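Side-chain contact in alkane monooxygenase (Geobacillus thermodenitrificans, PDB 3B9O), which belongs to the luciferase-like monooxygenase family of the TIM-barrel clan and holds flavin mononucleotide in a pocket: residues C282-K287 and M293-S298. Residues are numbered along the deposited sequence; the frame is centred on the assembly and turned at random.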
ATOM      1  N   CYS A 282     -11.676   8.438  -2.854  1.00 15.32           N
ATOM      2  CA  CYS A 282     -12.819   8.097  -2.022  1.00 14.57           C
ATOM      3  C   CYS A 282     -14.066   8.234  -2.892  1.00 16.60           C
ATOM      4  O   CYS A 282     -14.210   9.203  -3.640  1.00 17.01           O
ATOM      5  CB  CYS A 282     -12.936   9.026  -0.811  1.00 22.97           C
ATOM      6  SG  CYS A 282     -11.425   9.355   0.125  1.00 40.56           S
ATOM      7  N   VAL A 283     -14.940   7.234  -2.848  1.00 12.35           N
ATOM      8  CA  VAL A 283     -16.090   7.215  -3.735  1.00 21.37           C
ATOM      9  C   VAL A 283     -17.338   7.143  -2.864  1.00 20.81           C
ATOM     10  O   VAL A 283     -17.421   6.300  -1.975  1.00 16.37           O
ATOM     11  CB  VAL A 283     -16.057   5.997  -4.721  1.00 18.51           C
ATOM     12  CG1 VAL A 283     -17.382   5.877  -5.433  1.00 14.68           C
ATOM     13  CG2 VAL A 283     -14.851   6.135  -5.739  1.00 13.19           C
ATOM     14  N   ILE A 284     -18.284   8.049  -3.097  1.00 14.77           N
ATOM     15  CA  ILE A 284     -19.585   7.971  -2.464  1.00 15.25           C
ATOM     16  C   ILE A 284     -20.569   7.969  -3.625  1.00 23.92           C
ATOM     17  O   ILE A 284     -20.729   8.989  -4.349  1.00 19.07           O
ATOM     18  CB  ILE A 284     -19.877   9.166  -1.527  1.00 21.58           C
ATOM     19  CG1 ILE A 284     -18.886   9.229  -0.352  1.00 21.62           C
ATOM     20  CG2 ILE A 284     -21.354   9.094  -1.027  1.00 19.76           C
ATOM     21  CD1 ILE A 284     -18.849  10.629   0.366  1.00 21.29           C
ATOM     22  N   VAL A 285     -21.210   6.829  -3.834  1.00 17.27           N
ATOM     23  CA  VAL A 285     -22.003   6.601  -5.040  1.00 16.82           C
ATOM     24  C   VAL A 285     -23.475   6.252  -4.710  1.00 30.13           C
ATOM     25  O   VAL A 285     -23.780   5.605  -3.679  1.00 22.21           O
ATOM     26  CB  VAL A 285     -21.314   5.556  -5.983  1.00 19.33           C
ATOM     27  CG1 VAL A 285     -21.271   4.158  -5.350  1.00 14.96           C
ATOM     28  CG2 VAL A 285     -21.982   5.497  -7.385  1.00 11.86           C
ATOM     29  N   GLY A 286     -24.382   6.708  -5.577  1.00 18.85           N
ATOM     30  CA  GLY A 286     -25.801   6.341  -5.487  1.00 21.24           C
ATOM     31  C   GLY A 286     -26.415   6.233  -6.873  1.00 23.15           C
ATOM     32  O   GLY A 286     -25.837   6.662  -7.868  1.00 16.92           O
ATOM     33  N   LYS A 287     -27.611   5.674  -6.937  1.00 22.67           N
ATOM     34  CA  LYS A 287     -28.329   5.560  -8.209  1.00 23.84           C
ATOM     35  C   LYS A 287     -28.702   6.930  -8.752  1.00 30.75           C
ATOM     36  O   LYS A 287     -28.841   7.119  -9.973  1.00 22.33           O
ATOM     37  CB  LYS A 287     -29.558   4.679  -8.013  1.00 26.10           C
ATOM     38  CG  LYS A 287     -29.109   3.280  -7.572  1.00 25.64           C
ATOM     39  CD  LYS A 287     -30.234   2.423  -7.020  1.00 37.58           C
ATOM     40  CE  LYS A 287     -30.391   1.203  -7.891  1.00 58.62           C
ATOM     41  NZ  LYS A 287     -30.784   1.650  -9.265  1.00 82.93           N
ATOM     42  N   MET A 293     -25.656  12.216  -2.213  1.00 18.47           N
ATOM     43  CA  MET A 293     -25.512  13.354  -1.318  1.00 16.17           C
ATOM     44  C   MET A 293     -26.014  12.972   0.082  1.00 21.47           C
ATOM     45  O   MET A 293     -25.478  13.411   1.087  1.00 18.39           O
ATOM     46  CB  MET A 293     -26.236  14.608  -1.847  1.00 20.48           C
ATOM     47  CG  MET A 293     -25.595  15.261  -3.097  1.00 17.43           C
ATOM     48  SD  MET A 293     -23.825  15.625  -2.880  1.00 28.20           S
ATOM     49  CE  MET A 293     -23.941  17.070  -1.827  1.00 31.94           C
ATOM     50  N   GLU A 294     -26.998  12.087   0.132  1.00 21.70           N
ATOM     51  CA  GLU A 294     -27.534  11.659   1.413  1.00 25.12           C
ATOM     52  C   GLU A 294     -26.488  10.890   2.231  1.00 29.28           C
ATOM     53  O   GLU A 294     -26.396  11.058   3.449  1.00 22.64           O
ATOM     54  CB  GLU A 294     -28.773  10.813   1.181  1.00 22.40           C
ATOM     55  CG  GLU A 294     -29.368  10.270   2.446  1.00 39.86           C
ATOM     56  CD  GLU A 294     -30.786   9.760   2.234  1.00 61.05           C
ATOM     57  OE1 GLU A 294     -31.281   8.965   3.067  1.00 55.80           O
ATOM     58  OE2 GLU A 294     -31.403  10.166   1.222  1.00 84.54           O
ATOM     59  N   LYS A 295     -25.699  10.049   1.547  1.00 21.32           N
ATOM     60  CA  LYS A 295     -24.609   9.307   2.176  1.00 16.84           C
ATOM     61  C   LYS A 295     -23.567  10.290   2.628  1.00 21.47           C
ATOM     62  O   LYS A 295     -23.107  10.220   3.758  1.00 22.07           O
ATOM     63  CB  LYS A 295     -23.998   8.254   1.227  1.00 13.46           C
ATOM     64  CG  LYS A 295     -24.925   7.105   0.933  1.00 20.93           C
ATOM     65  CD  LYS A 295     -24.396   6.203  -0.180  1.00 23.00           C
ATOM     66  CE  LYS A 295     -25.477   5.240  -0.628  1.00 28.46           C
ATOM     67  NZ  LYS A 295     -25.060   4.301  -1.720  1.00 26.26           N
ATOM     68  N   LEU A 296     -23.196  11.217   1.741  1.00 23.63           N
ATOM     69  CA  LEU A 296     -22.203  12.232   2.071  1.00 21.37           C
ATOM     70  C   LEU A 296     -22.546  12.984   3.354  1.00 22.68           C
ATOM     71  O   LEU A 296     -21.684  13.208   4.213  1.00 21.88           O
ATOM     72  CB  LEU A 296     -22.040  13.234   0.898  1.00 27.23           C
ATOM     73  CG  LEU A 296     -20.750  14.045   0.689  1.00 33.87           C
ATOM     74  CD1 LEU A 296     -20.982  15.223  -0.265  1.00 26.30           C
ATOM     75  CD2 LEU A 296     -20.111  14.559   1.954  1.00 32.34           C
ATOM     76  N   ASN A 297     -23.802  13.404   3.461  1.00 22.06           N
ATOM     77  CA  ASN A 297     -24.263  14.221   4.579  1.00 21.00           C
ATOM     78  C   ASN A 297     -24.254  13.392   5.892  1.00 34.69           C
ATOM     79  O   ASN A 297     -23.949  13.919   6.977  1.00 25.08           O
ATOM     80  CB  ASN A 297     -25.649  14.836   4.266  1.00 34.18           C
ATOM     81  CG  ASN A 297     -25.558  15.897   3.283  1.00 37.73           C
ATOM     82  N   SER A 298     -24.553  12.098   5.772  1.00 29.47           N
ATOM     83  CA  SER A 298     -24.480  11.150   6.895  1.00 20.97           C
ATOM     84  C   SER A 298     -23.071  10.964   7.443  1.00 27.47           C
ATOM     85  O   SER A 298     -22.870  10.981   8.673  1.00 29.69           O
ATOM     86  CB  SER A 298     -25.061   9.796   6.485  1.00 36.80           C
ATOM     87  OG  SER A 298     -25.180   8.947   7.618  1.00 28.22           O
TER
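K295 reaches from its helix to the strand end and donates an N-H from NZ to the carbonyl oxygen of V285, a short bond of 2.7 Å from NZ to O. The ammonium sits nearly straight out from the carbonyl, with a C=O···N angle of 165°. The lysine chain, extended beyond CG, spans the distance from the helix to this carbonyl. Nearer the helix backbone, I284 CG2 touches K295 CB at 3.6 Å. The two side chains run antiparallel alongside each other, so the lysine's aliphatic root serves as apolar packing while its charge is carried to the backbone. The other branch of I284 turns to the next helical residue: CD1 meets L296 CG at 3.9 Å, the two side chains lying roughly perpendicular. Beta-branched isoleucine thus spreads over two successive residues, CG2 anti to the backbone N and CG1 beside it (chi1 -63°). This is strand-to-helix packing in a TIM-barrel fold: strand 276-285 runs in the parallel sheet, and helix 289-302 follows it after the short loop 286-288 and doubles back; the short segments' axes approach to 7.8 Å, with 125° between their N-to-C directions. V285, whose side chain points away from this helix, packs on D388, L392 and V393 of helix 384-399. D388 also forms a salt bridge with K295 NZ, giving the ammonium a second, charged partner and probably favouring its protonated state. I284 also touches L351, and L296 touches V353, both of strand 350-354.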